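Local coordinates for ESX-1 secretion-associated protein EspB (Mycobacterium marinum, PDB 7P0Z), which is exported by the ESX-1 secretion system and assembles into a seven-subunit, channel-like structure that probably serves protein transport, at residues 71-74 and 75-79; 19-22 and 23-26; 61-64 and 65-68; 194-197 and 198-202; 161-164 and 165-168. One frame throughout, in Å; residues are numbered along the deposited sequence.

Contact 1. Residues 71-74 and 75-79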
loop_
_atom_site.group_PDB
_atom_site.type_symbol
_atom_site.label_atom_id
_atom_site.label_comp_id
_atom_site.label_asym_id
_atom_site.label_seq_id
_atom_site.Cartn_x
_atom_site.Cartn_y
_atom_site.Cartn_z
ATOM N N ARG A 71 29.008 30.316 6.124
ATOM C CA ARG A 71 29.732 30.067 4.890
ATOM C C ARG A 71 28.991 30.627 3.692
ATOM O O ARG A 71 29.608 31.158 2.766
ATOM C CB ARG A 71 29.994 28.583 4.722
ATOM C CG ARG A 71 30.981 28.088 5.706
ATOM C CD ARG A 71 31.190 26.641 5.575
ATOM N NE ARG A 71 32.159 26.202 6.545
ATOM C CZ ARG A 71 32.762 25.034 6.495
ATOM N NH1 ARG A 71 32.466 24.187 5.533
ATOM N NH2 ARG A 71 33.639 24.716 7.418
ATOM N N LEU A 72 27.671 30.534 3.698
ATOM C CA LEU A 72 26.900 31.113 2.613
ATOM C C LEU A 72 27.065 32.625 2.559
ATOM O O LEU A 72 27.182 33.207 1.478
ATOM C CB LEU A 72 25.438 30.725 2.767
ATOM C CG LEU A 72 24.409 31.412 1.884
ATOM C CD1 LEU A 72 24.469 30.875 0.488
ATOM C CD2 LEU A 72 23.042 31.192 2.457
ATOM N N ALA A 73 27.077 33.281 3.714
ATOM C CA ALA A 73 27.297 34.720 3.729
ATOM C C ALA A 73 28.678 35.078 3.197
ATOM O O ALA A 73 28.837 36.061 2.465
ATOM C CB ALA A 73 27.112 35.262 5.140
ATOM N N THR A 74 29.688 34.295 3.554
ATOM C CA THR A 74 31.009 34.529 2.997
ATOM C C THR A 74 31.010 34.378 1.485
ATOM O O THR A 74 31.606 35.193 0.775
ATOM C CB THR A 74 32.019 33.588 3.635
ATOM O OG1 THR A 74 32.006 33.775 5.043
ATOM C CG2 THR A 74 33.379 33.865 3.125
ATOM N N SER A 75 30.353 33.350 0.971
ATOM C CA SER A 75 30.309 33.191 -0.473
ATOM C C SER A 75 29.601 34.360 -1.138
ATOM O O SER A 75 29.990 34.789 -2.225
ATOM C CB SER A 75 29.642 31.878 -0.852
ATOM O OG SER A 75 30.456 30.789 -0.504
ATOM N N LEU A 76 28.553 34.878 -0.512
ATOM C CA LEU A 76 27.877 36.032 -1.082
ATOM C C LEU A 76 28.782 37.249 -1.105
ATOM O O LEU A 76 28.762 38.022 -2.059
ATOM C CB LEU A 76 26.606 36.344 -0.313
ATOM C CG LEU A 76 25.461 35.366 -0.496
ATOM C CD1 LEU A 76 24.429 35.605 0.572
ATOM C CD2 LEU A 76 24.863 35.518 -1.852
ATOM N N ARG A 77 29.560 37.453 -0.053
ATOM C CA ARG A 77 30.470 38.587 -0.049
ATOM C C ARG A 77 31.533 38.449 -1.123
ATOM O O ARG A 77 31.902 39.433 -1.767
ATOM C CB ARG A 77 31.096 38.750 1.319
ATOM C CG ARG A 77 30.090 39.147 2.314
ATOM C CD ARG A 77 30.696 39.511 3.594
ATOM N NE ARG A 77 29.658 39.749 4.572
ATOM C CZ ARG A 77 29.292 38.859 5.479
ATOM N NH1 ARG A 77 29.899 37.690 5.525
ATOM N NH2 ARG A 77 28.331 39.141 6.336
ATOM N N ASN A 78 32.025 37.241 -1.345
ATOM C CA ASN A 78 32.972 37.051 -2.431
ATOM C C ASN A 78 32.326 37.339 -3.778
ATOM O O ASN A 78 32.902 38.028 -4.632
ATOM C CB ASN A 78 33.538 35.639 -2.385
ATOM C CG ASN A 78 34.361 35.389 -1.151
ATOM O OD1 ASN A 78 34.666 36.302 -0.396
ATOM N ND2 ASN A 78 34.728 34.145 -0.939
ATOM N N ALA A 79 31.119 36.831 -3.978
ATOM C CA ALA A 79 30.415 37.083 -5.221
ATOM C C ALA A 79 30.197 38.571 -5.435
ATOM O O ALA A 79 30.222 39.054 -6.566
ATOM C CB ALA A 79 29.088 36.339 -5.220
#

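Contact 2. Residues 19-22 and 23-26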
loop_
_atom_site.group_PDB
_atom_site.type_symbol
_atom_site.label_atom_id
_atom_site.label_comp_id
_atom_site.label_asym_id
_atom_site.label_seq_id
_atom_site.Cartn_x
_atom_site.Cartn_y
_atom_site.Cartn_z
ATOM N N ARG A 19 22.022 41.388 1.805
ATOM C CA ARG A 19 21.480 40.046 1.912
ATOM C C ARG A 19 22.441 39.121 2.635
ATOM O O ARG A 19 22.014 38.230 3.371
ATOM C CB ARG A 19 21.152 39.518 0.527
ATOM C CG ARG A 19 20.015 40.235 -0.122
ATOM C CD ARG A 19 18.763 40.207 0.720
ATOM N NE ARG A 19 18.343 38.843 0.981
ATOM C CZ ARG A 19 17.647 38.103 0.133
ATOM N NH1 ARG A 19 17.294 38.590 -1.036
ATOM N NH2 ARG A 19 17.320 36.865 0.452
ATOM N N ALA A 20 23.741 39.313 2.440
ATOM C CA ALA A 20 24.716 38.512 3.164
ATOM C C ALA A 20 24.631 38.756 4.658
ATOM O O ALA A 20 24.694 37.816 5.452
ATOM C CB ALA A 20 26.124 38.803 2.665
ATOM N N ASP A 21 24.490 40.007 5.068
ATOM C CA ASP A 21 24.319 40.240 6.494
ATOM C C ASP A 21 23.001 39.683 7.001
ATOM O O ASP A 21 22.936 39.190 8.125
ATOM C CB ASP A 21 24.429 41.713 6.814
ATOM C CG ASP A 21 25.846 42.186 6.781
ATOM O OD1 ASP A 21 26.749 41.334 6.799
ATOM O OD2 ASP A 21 26.067 43.409 6.738
ATOM N N GLU A 22 21.953 39.737 6.192
ATOM C CA GLU A 22 20.666 39.232 6.631
ATOM C C GLU A 22 20.656 37.716 6.766
ATOM O O GLU A 22 19.942 37.178 7.613
ATOM C CB GLU A 22 19.577 39.679 5.667
ATOM C CG GLU A 22 18.203 39.251 6.091
ATOM C CD GLU A 22 17.108 39.703 5.166
ATOM O OE1 GLU A 22 17.396 40.423 4.195
ATOM O OE2 GLU A 22 15.953 39.302 5.390
ATOM N N VAL A 23 21.429 37.011 5.953
ATOM C CA VAL A 23 21.269 35.572 5.934
ATOM C C VAL A 23 21.977 34.923 7.111
ATOM O O VAL A 23 21.585 33.845 7.553
ATOM C CB VAL A 23 21.756 34.996 4.596
ATOM C CG1 VAL A 23 23.257 34.986 4.522
ATOM C CG2 VAL A 23 21.188 33.614 4.381
ATOM N N GLU A 24 23.016 35.550 7.645
ATOM C CA GLU A 24 23.743 34.987 8.763
ATOM C C GLU A 24 23.399 35.661 10.076
ATOM O O GLU A 24 24.090 35.443 11.066
ATOM C CB GLU A 24 25.245 35.069 8.520
ATOM C CG GLU A 24 25.812 36.438 8.785
ATOM C CD GLU A 24 27.304 36.476 8.698
ATOM O OE1 GLU A 24 27.932 35.405 8.704
ATOM O OE2 GLU A 24 27.864 37.585 8.647
ATOM N N ALA A 25 22.361 36.476 10.112
ATOM C CA ALA A 25 21.915 37.002 11.382
ATOM C C ALA A 25 21.407 35.853 12.245
ATOM O O ALA A 25 20.934 34.850 11.721
ATOM C CB ALA A 25 20.814 38.031 11.176
ATOM N N PRO A 26 21.522 35.953 13.562
ATOM C CA PRO A 26 21.052 34.860 14.414
ATOM C C PRO A 26 19.577 34.586 14.210
ATOM O O PRO A 26 18.777 35.498 14.045
ATOM C CB PRO A 26 21.335 35.369 15.825
ATOM C CG PRO A 26 21.430 36.810 15.687
ATOM C CD PRO A 26 22.015 37.080 14.359
#

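Contact 3. Residues 61-64 and 65-68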
loop_
_atom_site.group_PDB
_atom_site.type_symbol
_atom_site.label_atom_id
_atom_site.label_comp_id
_atom_site.label_asym_id
_atom_site.label_seq_id
_atom_site.Cartn_x
_atom_site.Cartn_y
_atom_site.Cartn_z
ATOM N N TYR A 61 22.381 20.014 15.711
ATOM C CA TYR A 61 22.271 20.243 14.280
ATOM C C TYR A 61 21.925 21.687 13.952
ATOM O O TYR A 61 22.249 22.172 12.866
ATOM C CB TYR A 61 21.260 19.299 13.679
ATOM C CG TYR A 61 21.907 18.017 13.366
ATOM C CD1 TYR A 61 22.039 17.051 14.331
ATOM C CD2 TYR A 61 22.444 17.782 12.119
ATOM C CE1 TYR A 61 22.647 15.889 14.068
ATOM C CE2 TYR A 61 23.063 16.618 11.844
ATOM C CZ TYR A 61 23.157 15.672 12.820
ATOM O OH TYR A 61 23.776 14.496 12.556
ATOM N N LEU A 62 21.266 22.388 14.863
ATOM C CA LEU A 62 21.031 23.799 14.626
ATOM C C LEU A 62 22.341 24.564 14.586
ATOM O O LEU A 62 22.513 25.473 13.770
ATOM C CB LEU A 62 20.109 24.357 15.693
ATOM C CG LEU A 62 18.679 23.893 15.489
ATOM C CD1 LEU A 62 17.879 24.250 16.690
ATOM C CD2 LEU A 62 18.070 24.450 14.233
ATOM N N GLN A 63 23.279 24.209 15.453
ATOM C CA GLN A 63 24.597 24.832 15.367
ATOM C C GLN A 63 25.282 24.520 14.042
ATOM O O GLN A 63 25.965 25.376 13.458
ATOM C CB GLN A 63 25.451 24.397 16.538
ATOM C CG GLN A 63 25.099 25.145 17.760
ATOM C CD GLN A 63 25.746 24.586 18.969
ATOM O OE1 GLN A 63 26.143 23.434 18.988
ATOM N NE2 GLN A 63 25.853 25.390 19.999
ATOM N N ALA A 64 25.099 23.309 13.537
ATOM C CA ALA A 64 25.654 23.012 12.219
ATOM C C ALA A 64 25.064 23.926 11.144
ATOM O O ALA A 64 25.788 24.465 10.295
ATOM C CB ALA A 64 25.420 21.550 11.864
ATOM N N GLY A 65 23.747 24.099 11.159
ATOM C CA GLY A 65 23.119 24.978 10.187
ATOM C C GLY A 65 23.613 26.407 10.300
ATOM O O GLY A 65 23.754 27.115 9.300
ATOM N N GLU A 66 23.880 26.846 11.519
ATOM C CA GLU A 66 24.445 28.169 11.712
ATOM C C GLU A 66 25.789 28.305 11.006
ATOM O O GLU A 66 26.068 29.327 10.362
ATOM C CB GLU A 66 24.583 28.428 13.198
ATOM C CG GLU A 66 24.982 29.791 13.557
ATOM C CD GLU A 66 24.928 29.998 15.043
ATOM O OE1 GLU A 66 24.550 29.046 15.759
ATOM O OE2 GLU A 66 25.262 31.109 15.503
ATOM N N ARG A 67 26.632 27.283 11.102
ATOM C CA ARG A 67 27.886 27.358 10.365
ATOM C C ARG A 67 27.648 27.419 8.862
ATOM O O ARG A 67 28.334 28.158 8.141
ATOM C CB ARG A 67 28.795 26.188 10.690
ATOM C CG ARG A 67 30.035 26.210 9.829
ATOM C CD ARG A 67 30.824 24.971 9.931
ATOM N NE ARG A 67 30.425 24.016 8.924
ATOM C CZ ARG A 67 31.132 22.941 8.630
ATOM N NH1 ARG A 67 32.257 22.717 9.269
ATOM N NH2 ARG A 67 30.718 22.102 7.707
ATOM N N GLU A 68 26.702 26.638 8.363
ATOM C CA GLU A 68 26.442 26.696 6.930
ATOM C C GLU A 68 25.997 28.085 6.502
ATOM O O GLU A 68 26.341 28.550 5.413
ATOM C CB GLU A 68 25.411 25.659 6.516
ATOM C CG GLU A 68 25.928 24.249 6.573
ATOM C CD GLU A 68 27.304 24.096 5.935
ATOM O OE1 GLU A 68 28.298 24.017 6.677
ATOM O OE2 GLU A 68 27.394 24.061 4.696
#

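Contact 4. Residues 194-197 and 198-202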
loop_
_atom_site.group_PDB
_atom_site.type_symbol
_atom_site.label_atom_id
_atom_site.label_comp_id
_atom_site.label_asym_id
_atom_site.label_seq_id
_atom_site.Cartn_x
_atom_site.Cartn_y
_atom_site.Cartn_z
ATOM N N LYS A 194 16.808 26.968 3.000
ATOM C CA LYS A 194 15.419 27.139 3.375
ATOM C C LYS A 194 14.743 25.791 3.567
ATOM O O LYS A 194 13.989 25.593 4.526
ATOM C CB LYS A 194 14.719 27.955 2.297
ATOM C CG LYS A 194 13.336 28.455 2.605
ATOM C CD LYS A 194 12.318 27.437 2.252
ATOM C CE LYS A 194 12.408 27.120 0.807
ATOM N NZ LYS A 194 11.385 26.137 0.421
ATOM N N GLU A 195 14.995 24.855 2.661
ATOM C CA GLU A 195 14.407 23.532 2.795
ATOM C C GLU A 195 14.865 22.853 4.067
ATOM O O GLU A 195 14.073 22.224 4.772
ATOM C CB GLU A 195 14.771 22.676 1.603
ATOM C CG GLU A 195 14.061 23.091 0.393
ATOM C CD GLU A 195 12.606 22.771 0.473
ATOM O OE1 GLU A 195 12.259 21.742 1.083
ATOM O OE2 GLU A 195 11.803 23.544 -0.071
ATOM N N TRP A 196 16.146 22.962 4.370
ATOM C CA TRP A 196 16.647 22.355 5.586
ATOM C C TRP A 196 16.025 22.991 6.818
ATOM O O TRP A 196 15.707 22.301 7.788
ATOM C CB TRP A 196 18.158 22.464 5.628
ATOM C CG TRP A 196 18.727 21.791 6.781
ATOM C CD1 TRP A 196 18.924 20.464 6.933
ATOM C CD2 TRP A 196 19.157 22.403 7.981
ATOM N NE1 TRP A 196 19.466 20.206 8.154
ATOM C CE2 TRP A 196 19.620 21.386 8.821
ATOM C CE3 TRP A 196 19.197 23.719 8.429
ATOM C CZ2 TRP A 196 20.126 21.640 10.078
ATOM C CZ3 TRP A 196 19.693 23.970 9.673
ATOM C CH2 TRP A 196 20.150 22.934 10.491
ATOM N N ILE A 197 15.853 24.305 6.805
ATOM C CA ILE A 197 15.245 24.986 7.937
ATOM C C ILE A 197 13.806 24.528 8.130
ATOM O O ILE A 197 13.351 24.334 9.256
ATOM C CB ILE A 197 15.345 26.510 7.751
ATOM C CG1 ILE A 197 16.777 26.967 7.956
ATOM C CG2 ILE A 197 14.432 27.241 8.704
ATOM C CD1 ILE A 197 17.208 26.933 9.362
ATOM N N LEU A 198 13.065 24.365 7.044
ATOM C CA LEU A 198 11.694 23.893 7.179
ATOM C C LEU A 198 11.648 22.474 7.718
ATOM O O LEU A 198 10.794 22.145 8.545
ATOM C CB LEU A 198 10.979 23.990 5.843
ATOM C CG LEU A 198 10.613 25.429 5.524
ATOM C CD1 LEU A 198 9.703 25.491 4.353
ATOM C CD2 LEU A 198 9.958 26.062 6.712
ATOM N N HIS A 199 12.568 21.626 7.279
ATOM C CA HIS A 199 12.638 20.287 7.839
ATOM C C HIS A 199 12.964 20.328 9.328
ATOM O O HIS A 199 12.424 19.544 10.116
ATOM C CB HIS A 199 13.663 19.460 7.074
ATOM C CG HIS A 199 13.633 18.010 7.415
ATOM N ND1 HIS A 199 14.435 17.460 8.387
ATOM C CD2 HIS A 199 12.866 17.003 6.945
ATOM C CE1 HIS A 199 14.176 16.172 8.491
ATOM N NE2 HIS A 199 13.230 15.870 7.625
ATOM N N MET A 200 13.838 21.237 9.733
ATOM C CA MET A 200 14.185 21.343 11.143
ATOM C C MET A 200 13.008 21.837 11.964
ATOM O O MET A 200 12.811 21.410 13.102
ATOM C CB MET A 200 15.373 22.278 11.316
ATOM C CG MET A 200 16.671 21.723 10.794
ATOM S SD MET A 200 17.095 20.124 11.481
ATOM C CE MET A 200 17.949 20.656 12.948
ATOM N N ALA A 201 12.226 22.751 11.408
ATOM C CA ALA A 201 11.025 23.197 12.090
ATOM C C ALA A 201 10.044 22.054 12.249
ATOM O O ALA A 201 9.394 21.917 13.287
ATOM C CB ALA A 201 10.388 24.347 11.326
ATOM N N LYS A 202 9.924 21.228 11.222
ATOM C CA LYS A 202 9.049 20.073 11.300
ATOM C C LYS A 202 9.507 19.109 12.386
ATOM O O LYS A 202 8.690 18.529 13.105
ATOM C CB LYS A 202 9.019 19.406 9.942
ATOM C CG LYS A 202 8.010 18.369 9.782
ATOM C CD LYS A 202 8.074 17.863 8.385
ATOM C CE LYS A 202 7.497 18.865 7.404
ATOM N NZ LYS A 202 6.023 18.986 7.493
#

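Contact 5. Residues 161-164 and 165-168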
loop_
_atom_site.group_PDB
_atom_site.type_symbol
_atom_site.label_atom_id
_atom_site.label_comp_id
_atom_site.label_asym_id
_atom_site.label_seq_id
_atom_site.Cartn_x
_atom_site.Cartn_y
_atom_site.Cartn_z
ATOM N N PHE A 161 9.447 27.468 19.021
ATOM C CA PHE A 161 10.611 27.420 18.155
ATOM C C PHE A 161 10.242 27.018 16.733
ATOM O O PHE A 161 10.761 27.586 15.772
ATOM C CB PHE A 161 11.658 26.472 18.721
ATOM C CG PHE A 161 12.977 26.615 18.064
ATOM C CD1 PHE A 161 13.693 27.783 18.193
ATOM C CD2 PHE A 161 13.463 25.624 17.241
ATOM C CE1 PHE A 161 14.885 27.934 17.559
ATOM C CE2 PHE A 161 14.661 25.777 16.608
ATOM C CZ PHE A 161 15.372 26.932 16.767
ATOM N N ASN A 162 9.393 26.008 16.585
ATOM C CA ASN A 162 8.814 25.657 15.292
ATOM C C ASN A 162 8.306 26.886 14.546
ATOM O O ASN A 162 8.693 27.157 13.404
ATOM C CB ASN A 162 7.677 24.673 15.522
ATOM C CG ASN A 162 6.955 24.304 14.267
ATOM O OD1 ASN A 162 7.465 24.438 13.173
ATOM N ND2 ASN A 162 5.709 23.925 14.418
ATOM N N LEU A 163 7.418 27.635 15.187
ATOM C CA LEU A 163 6.829 28.779 14.513
ATOM C C LEU A 163 7.867 29.840 14.196
ATOM O O LEU A 163 7.837 30.447 13.122
ATOM C CB LEU A 163 5.712 29.366 15.357
ATOM C CG LEU A 163 4.543 28.419 15.547
ATOM C CD1 LEU A 163 3.463 29.116 16.325
ATOM C CD2 LEU A 163 4.014 27.950 14.209
ATOM N N SER A 164 8.789 30.086 15.113
ATOM C CA SER A 164 9.731 31.160 14.876
ATOM C C SER A 164 10.749 30.791 13.806
ATOM O O SER A 164 11.251 31.673 13.111
ATOM C CB SER A 164 10.393 31.561 16.180
ATOM O OG SER A 164 11.119 30.500 16.717
ATOM N N LEU A 165 11.057 29.512 13.641
ATOM C CA LEU A 165 11.836 29.105 12.482
ATOM C C LEU A 165 11.055 29.325 11.203
ATOM O O LEU A 165 11.590 29.841 10.222
ATOM C CB LEU A 165 12.240 27.644 12.581
ATOM C CG LEU A 165 13.336 27.211 13.535
ATOM C CD1 LEU A 165 13.574 25.729 13.340
ATOM C CD2 LEU A 165 14.590 27.990 13.286
ATOM N N GLN A 166 9.787 28.930 11.192
ATOM C CA GLN A 166 8.975 29.144 10.004
ATOM C C GLN A 166 8.865 30.612 9.630
ATOM O O GLN A 166 8.760 30.940 8.450
ATOM C CB GLN A 166 7.595 28.555 10.204
ATOM C CG GLN A 166 7.487 27.136 9.793
ATOM C CD GLN A 166 6.223 26.490 10.268
ATOM O OE1 GLN A 166 5.459 25.979 9.480
ATOM N NE2 GLN A 166 6.020 26.459 11.563
ATOM N N ARG A 167 8.893 31.505 10.598
ATOM C CA ARG A 167 8.781 32.910 10.254
ATOM C C ARG A 167 10.066 33.492 9.718
ATOM O O ARG A 167 10.078 34.662 9.347
ATOM C CB ARG A 167 8.403 33.756 11.446
ATOM C CG ARG A 167 7.101 33.488 12.011
ATOM C CD ARG A 167 6.893 34.433 13.120
ATOM N NE ARG A 167 5.660 34.107 13.780
ATOM C CZ ARG A 167 5.608 33.319 14.836
ATOM N NH1 ARG A 167 6.725 32.867 15.357
ATOM N NH2 ARG A 167 4.451 33.024 15.392
ATOM N N ASP A 168 11.146 32.741 9.699
ATOM C CA ASP A 168 12.446 33.318 9.441
ATOM C C ASP A 168 13.061 32.823 8.143
ATOM O O ASP A 168 14.278 32.766 8.017
ATOM C CB ASP A 168 13.377 33.047 10.611
ATOM C CG ASP A 168 14.358 34.148 10.816
ATOM O OD1 ASP A 168 14.286 35.145 10.076
ATOM O OD2 ASP A 168 15.213 34.031 11.710
#

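Contact 1. Residues 71-74 and 75-79
Ser75 N donates to Arg71 O at 2.9 Å, the first of four i to i+4 bonds that carry this turn of the alpha-helix 42-81. The helix belongs to the PE domain of EspB. Leu76 N repeats the bond to Leu72 O, Arg77 N to Ala73 O and Asn78 N to Thr74 O. The last is close to straight, with an N-H...O angle of 162°.

The polar side chains mostly look beyond the turn. Ser75 OG hydrogen-bonds to the backbone of Ile283 and Ile285, and Asn78 ND2 to Ile285 O, so two residues one turn apart hold the C-terminal chain against the helix. Thr74 OG1 bonds back to Gln70 O. Arg77 NH2 makes salt bridges to both Asp21 and Glu24.

The Arg77 chain runs extended from CG to NE. Its CG stands beside the backbone N (chi1 -67°), which keeps the chain close to the preceding turn. Arg77 CG lies 3.3 Å from Ala73 O, and NH1 comes back to 3.7 Å from Ala73 CB. The guanidinium is set oblique to Ala73 O.

Leu72 and Leu76 form an apolar ridge facing helices 13-23 and 181-224. They touch each other lightly, Leu72 CG to Leu76 CD1 at 4.4 Å. Leu76 CG rests more closely on the preceding turn, 3.4 Å from Leu72 O.

Contact 2. Residues 19-22 and 23-26
Val23 N bonds to Arg19 O at 2.9 Å and makes a weak second bond to Ala20 O at 3.4 Å. The N-H is thus shared between an i-4 and an i-3 carbonyl, and neither bond is straight. The angle to Arg19 O is only 132°. This is the C-terminal end of helix 13-23 in the PE domain, and Glu24 is the first residue to leave helical backbone angles.

Val23 also packs against the same turn. Its CG1 sits between the backbone N and the carbonyl carbon (chi1 75°), which brings that methyl to 3.3 Å from Ala20 O. Glu24 CG lies farther off, 3.8 Å from Ala20 O.

Asp21 and Glu24 bring like charges together, with Asp21 OD1 4.3 Å from Glu24 OE2. Their shared partner Arg77 should offset the repulsion. Glu22 runs out extended, and its OE2 makes a salt bridge with Arg173.

Ala20, Val23 and Glu24 lean on helix 42-81 through Leu76, Leu72 and Ala73. On another side the loop around Arg171 and Arg173 closes over the helix end: Arg171 NH1 bonds to Val23 O and Ala25 O, and Arg19 NH2 bonds to Arg173 O.

Contact 3. Residues 61-64 and 65-68
Gly65 N donates to Tyr61 O at 3.0 Å, and the next three residues continue the i to i+4 pattern. Glu66 N bonds to Leu62 O, Arg67 N to Gln63 O and Glu68 N to Ala64 O.

Side chains of the later turn rest on carbonyls of the earlier one. Glu66 CB is 3.4 Å from Gln63 O, and Arg67 CB is 3.5 Å from Ala64 O. Gln63 and Glu66 approach loosely, CG to OE1 at 4.4 Å.

All of this is one stretch of the long alpha-helix 42-81 of the PE domain, lying against helix 181-224 of the PPE domain. Tyr61 and Leu62 touch Met200 there, and Glu68 touches Gln193.

Beside these backbone bonds, Arg67 grips Glu68 side-on. NE and NH2 both donate to the single oxygen Glu68 OE1, at 3.1 and 3.3 Å, and that oxygen lies at the edge of the guanidinium, in its plane. The Arg67 chain bends at chi3 (91°) to turn this edge to its neighbour. Glu68 OE2 accepts from Ala282 N. Arg67 NH1 makes a salt bridge to Glu187 of one neighbouring subunit, and Ala64 and Arg67 pack on Ile174 of that subunit.

Contact 4. Residues 194-197 and 198-202
Leu198 N donates to Lys194 O at 2.9 Å, and regular i to i+4 bonding follows in this alpha-helical turn of the PPE domain. His199 N bonds to Glu195 O, Met200 N to Trp196 O and Ala201 N to Ile197 O. All four carbonyls of 194-197 are thereby satisfied.

The buried indole N-H is provided for as well, since Trp196 NE1 donates to Pro277 O. Lys194 NZ donates to Glu195 OE2 at 2.7 Å within a salt bridge. It comes from above the carboxylate plane, 43° out of it. The Lys194 chain bends at chi2 and chi3, and its CD lies 3.9 Å from Leu198 CD1.

Met200 makes the main side-chain contact. Its CG stands over one face of the indole, 3.5 Å from the centroid of the Trp196 six-membered ring, a CH-pi contact. SD lies 4.2 Å from that centroid in an oblique Met-aromatic contact. CG stands beside the backbone N (chi1 -70°), and the bends at chi2 and chi3 lead SD and CE off past the CZ2 side of the ring.

Helix 181-224 carries the whole turn. Ile197 packs on Arg69 of helix 42-81, while Leu198 and Ala201 face helix 149-166.

Contact 5. Residues 161-164 and 165-168
Phe161 O accepts the first backbone bond, from Leu165 N at 2.9 Å. Gln166 N bonds to Asn162 O and is nearly straight at 166°. Arg167 N still reaches Leu163 O, but its angle drops to 140°. Asp168 N bonds instead to Leu165 O, an i to i+3 bond.

Side-chain polar contacts add to this. Gln166 NE2 makes a weak bond to Asn162 O at 3.3 Å, so that carbonyl receives both a backbone and a side-chain N-H of one residue. Gln166 OE1 accepts from Gln50 of the other neighbouring subunit. Ser164 OG has Asn160 O and Phe161 O within reach of its one proton, and Asp168 OD2 forms a salt bridge with Arg171.

In the apolar part, Leu165 lies across one face of the Phe161 ring. Its CG is 4.0 Å from the ring centroid, a CH-pi contact shifted toward the rim. Leu165 CD1 comes to 3.4 Å from Phe161 CE2. Phe161 has CG anti to the backbone N (chi1 -167°), which carries the ring onward, alongside Leu165 in the next turn.

The Arg167 chain runs extended from CG to NE and lies along the preceding turn, its CG beside the backbone N. Its NH1 lies 3.6 Å from Leu163 CB, and Ser164 CB sits at the guanidinium edge, in its plane.

Leu165 and Asn162 also pack on Ala201 of helix 181-224. The arrangement is one turn late in helix 149-166, and what follows it, in the helical bundle of the PPE domain.

The five contacts are local turns on four helices of one elongated helical bundle. Contacts 1 and 3 follow each other on helix 42-81, with centres 16 Å apart. Contact 2 docks on contact 1, where Ala73 CB lies 3.5 Å from Ala20 O. Contact 3 joins the PE to the PPE domain, since Gly65 CA lies 3.6 Å from Trp196 CZ3 of contact 4. Its Leu62 also touches Phe161 of contact 5. Contacts 4 and 5 are the closest pair by centres, 9 Å apart, and both touch the same neighbouring subunit. Contacts 1 and 3 meet a different neighbour, consistent with the two flanks of a subunit in a ring.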